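Local coordinates for protein glycosyl hydrolase, family 38 (Enterococcus faecalis, PDB 5KBP) that probably acts as an alpha-mannosidase, hydrolysing alpha-linked mannose from carbohydrate substrates, at residues 170-175 and 221-226; 147-152 and 188-193; 547-552 and 780-785. All coordinates share one frame; numbering follows the deposited sequence.

Contact 1: 170-175 and 221-226; sequences SQYSEM and YASTNH
Ser173 and Tyr221 tie together two loops of the alpha/beta N-terminal domain of this family 38 enzyme, one leading into strand 174-178 and the other joining helix 204-219 to strand 226-231. The backbone N of Ser173 donates to the carbonyl O of Tyr221 at 2.7 Å, with an N-H...O angle of 162°. Tyr221 O also lies 3.0 Å from Ser173 OG, but that hydroxyl, Ser173 OG, sits 2.7 Å from its neighbour's carboxylate oxygen, OE1 of Glu174, so its one proton may serve either acceptor.

Tyr172 shows how a single side chain can run along such a junction. Its CB begins 3.3 Å from Tyr221 O, and its CG then passes 3.5 Å from the CB of Ser223. Farther out, CD1 and CE1 remain beside Ser223, whose CB stands over one face of the ring, 3.8 Å from the centroid of Tyr172 and 29° off the normal, a CH-pi contact. Beyond the loop, OH reaches Asp277 and hydrogen-bonds its carboxylate, which anchors the far end of the phenol.

Glu174 closes the junction from another direction. Its chain bends at chi2 (77°), bringing the carboxylate round to Ser223, while helix 263-270 packs on it through Tyr266 and Val270. The hydroxyl of Ser223 is modelled implausibly close to this carboxylate, so that detail is doubtful. Sounder is the main-chain bond: Ser223 N donates to the syn lone pair of Glu174 OE2 at 3.1 Å.

Contact 2: 147-152 and 188-193; sequences AAAFGR and LLFANW
The carbonyl O of Phe150 is approached by three groups of the facing segment. Phe190 N donates to Phe150 O at 3.0 Å. The CA of Leu189 offers a longer C-H...O contact, and Phe190 CD2 comes within 3.1 Å of the same Phe150 O. This is the end of a parallel strand pair in the mixed sheet of the N-terminal domain: Leu188 N bonds to Ala148 O, and Phe150 N to Leu188 O, each at 3.1 Å.

On the face that carries Ala149 and Leu188, the ring of Phe190 folds back after the last bridge, so that its CZ rests 3.7 Å from Ala149 CB, while Leu228 and Phe263 pack on the same phenyl ring. On the face of Phe150 and Leu189, the CE2 of Phe150 meets Leu189 CD1 at 3.7 Å, the two side chains crossing at a slant, and Trp177 adds a further ring.

Past the strands, the extended chain of Arg152 carries its guanidinium to the rim of the Trp193 indole. The two planes stand 90° apart: Trp193 CH2 lies over a guanidinium face, while Arg152 NE, 3.8 Å from that Trp193 CH2, lies in the indole plane. This T-shaped meeting puts the charge at the ring edge, not over its pi cloud, which implies that the salt bridge from NE to Asp128 probably does most to balance the cation.

Contact 3: 547-552 and 780-785; sequences IADKKT and LSLHGK
Strands 547-549 and 780-783 run in roughly the same direction, 35° apart and 8.6 Å between axes, with no hydrogen bonds linking them. Each belongs to a different antiparallel sheet, and the two sheets face one another as a beta sandwich, consistent with the galactose-mutarotase-like relationship of the C-terminal region. The contact is therefore made mostly by side chains.

Ile547 and Leu782 provide its apolar part, CG2 of the isoleucine lying 3.9 Å from CD1 of the leucine. Phe556 and Leu559 of strand 555-566, and Val728 from the sheet of Leu782, extend this apolar layer.

Toward the C-terminal ends of the two strands the chemistry changes. Asp549 and Leu782 lie alongside each other, pointing in opposite directions, with OD2 of the acid 3.6 Å from CB of Leu782. With CG anti to its own N (chi1 -163°), Asp549 reaches across to the other sheet while its second oxygen turns back to its own chain: OD1 accepts from Lys551 N at 3.2 Å, an Asx turn at the end of the strand. That turn brings Thr552 over the start of the opposite loop, where its methyl CG2 rests 3.7 Å from Gly784 CA.

Overall arrangement
Contacts 1 and 2 are neighbours in the N-terminal domain, their centres about 11 Å apart, and share a mixed five-stranded sheet in which strands 174-178 and 184-189 lie side by side. A probable hydrogen bond from Leu189 N to Ser173 O joins them at 2.9 Å, and Tyr221 packs on Ala191. Along the chain their segments alternate (147-152, 170-175, 188-193, 221-226), so the two closures interlock. Contact 3 comes later in the sequence, about 50 Å and 44 Å from contacts 1 and 2 between centres. The protein is thus held in two separate regions: contacts 1 and 2 brace one N-terminal sheet, and contact 3 joins two C-terminal sheets.

Contact 1: 170-175 and 221-226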
# COMPACT_ATOMS: atom_id res chain seq x y z
N SER A 170 34.29 -23.44 -13.11
CA SER A 170 35.04 -22.85 -14.21
C SER A 170 36.45 -22.49 -13.74
O SER A 170 36.63 -21.97 -12.64
CB SER A 170 34.34 -21.60 -14.75
OG SER A 170 35.09 -21.01 -15.80
N GLN A 171 37.44 -22.79 -14.59
CA GLN A 171 38.81 -22.40 -14.28
C GLN A 171 38.96 -20.88 -14.25
O GLN A 171 39.85 -20.36 -13.56
CB GLN A 171 39.77 -23.00 -15.30
CG GLN A 171 39.96 -24.50 -15.18
CD GLN A 171 40.91 -25.04 -16.24
OE1 GLN A 171 40.95 -24.54 -17.36
NE2 GLN A 171 41.68 -26.06 -15.87
N TYR A 172 38.11 -20.16 -14.97
CA TYR A 172 38.26 -18.73 -15.14
C TYR A 172 36.98 -18.01 -14.74
O TYR A 172 35.90 -18.61 -14.65
CB TYR A 172 38.63 -18.37 -16.58
CG TYR A 172 39.73 -19.22 -17.16
CD1 TYR A 172 41.07 -18.98 -16.85
CD2 TYR A 172 39.44 -20.27 -18.03
CE1 TYR A 172 42.08 -19.76 -17.38
CE2 TYR A 172 40.45 -21.05 -18.56
CZ TYR A 172 41.76 -20.79 -18.23
OH TYR A 172 42.77 -21.57 -18.77
N SER A 173 37.11 -16.70 -14.51
CA SER A 173 35.96 -15.84 -14.26
C SER A 173 35.22 -15.45 -15.53
O SER A 173 34.24 -14.70 -15.45
CB SER A 173 36.41 -14.58 -13.51
OG SER A 173 37.57 -14.01 -14.11
N GLU A 174 35.67 -15.93 -16.68
CA GLU A 174 34.96 -15.78 -17.94
C GLU A 174 34.63 -17.17 -18.47
O GLU A 174 35.42 -18.10 -18.32
CB GLU A 174 35.78 -15.01 -18.98
CG GLU A 174 36.21 -13.61 -18.56
CD GLU A 174 37.38 -13.62 -17.59
OE1 GLU A 174 37.33 -12.89 -16.58
OE2 GLU A 174 38.35 -14.36 -17.84
N MET A 175 33.46 -17.31 -19.09
CA MET A 175 33.00 -18.63 -19.50
C MET A 175 31.92 -18.47 -20.57
O MET A 175 31.37 -17.38 -20.77
CB MET A 175 32.46 -19.43 -18.31
CG MET A 175 31.15 -18.90 -17.76
SD MET A 175 30.81 -19.47 -16.08
CE MET A 175 32.16 -18.71 -15.19
N TYR A 221 41.63 -16.17 -11.34
CA TYR A 221 40.67 -16.69 -12.30
C TYR A 221 40.63 -15.89 -13.60
O TYR A 221 39.71 -16.10 -14.41
CB TYR A 221 39.27 -16.74 -11.68
CG TYR A 221 39.27 -17.09 -10.21
CD1 TYR A 221 39.48 -18.39 -9.79
CD2 TYR A 221 39.04 -16.11 -9.25
CE1 TYR A 221 39.47 -18.71 -8.44
CE2 TYR A 221 39.03 -16.42 -7.90
CZ TYR A 221 39.25 -17.72 -7.50
OH TYR A 221 39.24 -18.04 -6.16
N ALA A 222 41.58 -15.00 -13.83
CA ALA A 222 41.57 -14.19 -15.05
C ALA A 222 42.12 -15.00 -16.21
O ALA A 222 43.25 -15.48 -16.16
CB ALA A 222 42.38 -12.91 -14.84
N SER A 223 41.32 -15.15 -17.27
CA SER A 223 41.76 -15.80 -18.49
C SER A 223 42.44 -14.83 -19.46
O SER A 223 43.07 -15.28 -20.42
CB SER A 223 40.58 -16.48 -19.20
OG SER A 223 39.53 -15.56 -19.43
N THR A 224 42.31 -13.53 -19.23
CA THR A 224 42.95 -12.50 -20.03
C THR A 224 43.75 -11.58 -19.12
O THR A 224 43.75 -11.74 -17.89
CB THR A 224 41.91 -11.69 -20.83
OG1 THR A 224 41.21 -10.81 -19.94
CG2 THR A 224 40.91 -12.61 -21.50
N ASN A 225 44.45 -10.63 -19.72
CA ASN A 225 45.16 -9.60 -18.96
C ASN A 225 44.24 -8.47 -18.52
O ASN A 225 44.73 -7.46 -18.00
CB ASN A 225 46.32 -9.04 -19.78
CG ASN A 225 47.39 -10.08 -20.04
OD1 ASN A 225 47.65 -10.94 -19.21
ND2 ASN A 225 48.02 -10.00 -21.21
N HIS A 226 42.93 -8.61 -18.71
CA HIS A 226 41.96 -7.58 -18.37
C HIS A 226 41.22 -7.99 -17.11
O HIS A 226 40.55 -9.03 -17.09
CB HIS A 226 40.99 -7.36 -19.53
CG HIS A 226 41.67 -7.02 -20.83
ND1 HIS A 226 42.09 -5.75 -21.13
CD2 HIS A 226 42.01 -7.79 -21.88
CE1 HIS A 226 42.66 -5.75 -22.33
NE2 HIS A 226 42.62 -6.98 -22.80

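Contact 2: 147-152 and 188-193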
# COMPACT_ATOMS: atom_id res chain seq x y z
N ALA A 147 25.75 -10.91 -23.56
CA ALA A 147 26.53 -11.31 -22.39
C ALA A 147 25.70 -11.12 -21.13
O ALA A 147 24.74 -10.34 -21.11
CB ALA A 147 27.84 -10.51 -22.30
N ALA A 148 26.08 -11.84 -20.08
CA ALA A 148 25.37 -11.79 -18.81
C ALA A 148 26.36 -11.92 -17.67
O ALA A 148 27.17 -12.86 -17.63
CB ALA A 148 24.32 -12.91 -18.72
N ALA A 149 26.31 -10.97 -16.73
CA ALA A 149 27.15 -10.98 -15.54
C ALA A 149 26.34 -11.50 -14.36
O ALA A 149 25.23 -11.02 -14.11
CB ALA A 149 27.70 -9.59 -15.24
N PHE A 150 26.89 -12.47 -13.64
CA PHE A 150 26.19 -13.11 -12.53
C PHE A 150 27.18 -13.39 -11.40
O PHE A 150 28.40 -13.28 -11.57
CB PHE A 150 25.50 -14.40 -12.98
CG PHE A 150 26.43 -15.42 -13.55
CD1 PHE A 150 26.80 -15.37 -14.89
CD2 PHE A 150 26.93 -16.45 -12.77
CE1 PHE A 150 27.66 -16.31 -15.42
CE2 PHE A 150 27.79 -17.39 -13.29
CZ PHE A 150 28.16 -17.32 -14.62
N GLY A 151 26.64 -13.76 -10.25
CA GLY A 151 27.46 -13.97 -9.07
C GLY A 151 27.30 -15.32 -8.40
O GLY A 151 28.22 -15.79 -7.72
N ARG A 152 26.15 -15.95 -8.58
CA ARG A 152 25.85 -17.23 -7.94
C ARG A 152 25.62 -18.31 -8.98
O ARG A 152 25.20 -18.03 -10.11
CB ARG A 152 24.62 -17.11 -7.03
CG ARG A 152 24.72 -16.05 -5.95
CD ARG A 152 23.40 -15.91 -5.21
NE ARG A 152 23.46 -14.89 -4.16
CZ ARG A 152 23.69 -15.16 -2.88
NH1 ARG A 152 23.88 -16.41 -2.49
NH2 ARG A 152 23.73 -14.17 -1.99
N LEU A 188 30.12 -13.66 -17.60
CA LEU A 188 31.07 -12.92 -16.78
C LEU A 188 30.74 -13.19 -15.32
O LEU A 188 29.71 -12.72 -14.81
CB LEU A 188 31.03 -11.42 -17.09
CG LEU A 188 32.02 -10.53 -16.34
CD1 LEU A 188 33.45 -10.97 -16.61
CD2 LEU A 188 31.83 -9.07 -16.73
N LEU A 189 31.59 -13.94 -14.64
CA LEU A 189 31.36 -14.35 -13.26
C LEU A 189 32.09 -13.40 -12.31
O LEU A 189 33.27 -13.12 -12.50
CB LEU A 189 31.83 -15.78 -13.03
CG LEU A 189 31.88 -16.24 -11.57
CD1 LEU A 189 30.49 -16.33 -10.97
CD2 LEU A 189 32.61 -17.57 -11.44
N PHE A 190 31.37 -12.93 -11.29
CA PHE A 190 31.99 -12.19 -10.19
C PHE A 190 32.64 -13.22 -9.27
O PHE A 190 32.11 -13.58 -8.21
CB PHE A 190 30.97 -11.33 -9.46
CG PHE A 190 30.29 -10.32 -10.34
CD1 PHE A 190 31.01 -9.30 -10.94
CD2 PHE A 190 28.92 -10.37 -10.55
CE1 PHE A 190 30.39 -8.37 -11.75
CE2 PHE A 190 28.29 -9.44 -11.35
CZ PHE A 190 29.02 -8.44 -11.95
N ALA A 191 33.80 -13.72 -9.70
CA ALA A 191 34.46 -14.80 -8.97
C ALA A 191 34.91 -14.35 -7.59
O ALA A 191 35.04 -15.18 -6.68
CB ALA A 191 35.65 -15.33 -9.77
N ASN A 192 35.15 -13.05 -7.41
CA ASN A 192 35.42 -12.46 -6.10
C ASN A 192 34.28 -11.54 -5.67
O ASN A 192 34.52 -10.54 -4.99
CB ASN A 192 36.75 -11.71 -6.11
CG ASN A 192 37.94 -12.64 -5.99
OD1 ASN A 192 38.31 -13.05 -4.88
ND2 ASN A 192 38.54 -12.99 -7.12
N TRP A 193 33.05 -11.88 -6.07
CA TRP A 193 31.84 -11.13 -5.73
C TRP A 193 31.85 -9.74 -6.37
O TRP A 193 32.88 -9.27 -6.84
CB TRP A 193 31.67 -11.04 -4.21
CG TRP A 193 30.25 -10.87 -3.76
CD1 TRP A 193 29.76 -9.88 -2.96
CD2 TRP A 193 29.14 -11.72 -4.08
NE1 TRP A 193 28.41 -10.06 -2.77
CE2 TRP A 193 28.01 -11.18 -3.44
CE3 TRP A 193 28.99 -12.88 -4.85
CZ2 TRP A 193 26.74 -11.76 -3.54
CZ3 TRP A 193 27.74 -13.45 -4.95
CH2 TRP A 193 26.63 -12.89 -4.30

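Contact 3: 547-552 and 780-785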
# COMPACT_ATOMS: atom_id res chain seq x y z
N ILE A 547 -5.54 -44.11 -6.11
CA ILE A 547 -6.00 -43.83 -7.47
C ILE A 547 -5.60 -44.99 -8.37
O ILE A 547 -4.52 -45.56 -8.21
CB ILE A 547 -5.43 -42.50 -8.00
CG1 ILE A 547 -5.43 -41.44 -6.89
CG2 ILE A 547 -6.24 -42.01 -9.19
CD1 ILE A 547 -6.80 -41.06 -6.40
N ALA A 548 -6.46 -45.32 -9.32
CA ALA A 548 -6.19 -46.34 -10.32
C ALA A 548 -6.32 -45.72 -11.71
O ALA A 548 -7.39 -45.21 -12.06
CB ALA A 548 -7.15 -47.53 -10.17
N ASP A 549 -5.23 -45.75 -12.47
CA ASP A 549 -5.24 -45.25 -13.85
C ASP A 549 -5.93 -46.30 -14.71
O ASP A 549 -5.36 -47.35 -15.02
CB ASP A 549 -3.82 -44.98 -14.33
CG ASP A 549 -3.77 -44.11 -15.57
OD1 ASP A 549 -4.71 -44.18 -16.39
OD2 ASP A 549 -2.79 -43.35 -15.72
N LYS A 550 -7.18 -46.02 -15.09
CA LYS A 550 -7.98 -47.00 -15.82
C LYS A 550 -7.48 -47.22 -17.25
O LYS A 550 -7.84 -48.23 -17.86
CB LYS A 550 -9.45 -46.57 -15.84
CG LYS A 550 -10.06 -46.44 -14.45
CD LYS A 550 -11.46 -45.85 -14.49
CE LYS A 550 -12.47 -46.83 -15.06
NZ LYS A 550 -13.86 -46.32 -14.95
N LYS A 551 -6.67 -46.31 -17.78
CA LYS A 551 -6.14 -46.47 -19.13
C LYS A 551 -4.83 -47.25 -19.14
O LYS A 551 -4.57 -48.01 -20.08
CB LYS A 551 -5.93 -45.11 -19.78
CG LYS A 551 -7.22 -44.35 -20.05
CD LYS A 551 -8.11 -45.09 -21.03
N THR A 552 -3.99 -47.08 -18.12
CA THR A 552 -2.70 -47.75 -18.05
C THR A 552 -2.67 -48.90 -17.06
O THR A 552 -1.73 -49.70 -17.10
CB THR A 552 -1.60 -46.74 -17.70
OG1 THR A 552 -1.71 -46.38 -16.32
CG2 THR A 552 -1.72 -45.50 -18.56
N LEU A 780 -3.63 -33.09 -9.36
CA LEU A 780 -2.92 -34.30 -9.76
C LEU A 780 -3.35 -34.71 -11.16
O LEU A 780 -4.52 -34.55 -11.53
CB LEU A 780 -3.18 -35.44 -8.75
CG LEU A 780 -2.58 -36.83 -8.94
CD1 LEU A 780 -2.36 -37.48 -7.58
CD2 LEU A 780 -3.48 -37.71 -9.79
N SER A 781 -2.40 -35.25 -11.93
CA SER A 781 -2.69 -35.72 -13.27
C SER A 781 -1.79 -36.90 -13.58
O SER A 781 -0.56 -36.80 -13.43
CB SER A 781 -2.49 -34.60 -14.31
OG SER A 781 -2.80 -35.06 -15.61
N LEU A 782 -2.38 -38.00 -14.02
CA LEU A 782 -1.66 -39.23 -14.32
C LEU A 782 -1.50 -39.41 -15.82
O LEU A 782 -2.33 -38.95 -16.61
CB LEU A 782 -2.38 -40.44 -13.72
CG LEU A 782 -2.59 -40.43 -12.21
CD1 LEU A 782 -3.37 -41.66 -11.75
CD2 LEU A 782 -1.26 -40.32 -11.48
N HIS A 783 -0.41 -40.07 -16.21
CA HIS A 783 -0.15 -40.34 -17.62
C HIS A 783 0.59 -41.67 -17.73
O HIS A 783 1.08 -42.22 -16.74
CB HIS A 783 0.66 -39.21 -18.27
CG HIS A 783 2.07 -39.10 -17.78
ND1 HIS A 783 3.08 -39.92 -18.24
CD2 HIS A 783 2.64 -38.27 -16.88
CE1 HIS A 783 4.21 -39.60 -17.64
NE2 HIS A 783 3.97 -38.60 -16.81
N GLY A 784 0.64 -42.19 -18.95
CA GLY A 784 1.30 -43.46 -19.21
C GLY A 784 2.62 -43.32 -19.94
O GLY A 784 3.66 -43.14 -19.31
N LYS A 785 2.58 -43.40 -21.27
CA LYS A 785 3.79 -43.27 -22.06
C LYS A 785 4.44 -41.91 -21.81
O LYS A 785 3.73 -40.91 -21.62
CB LYS A 785 3.46 -43.45 -23.55
CG LYS A 785 4.66 -43.64 -24.46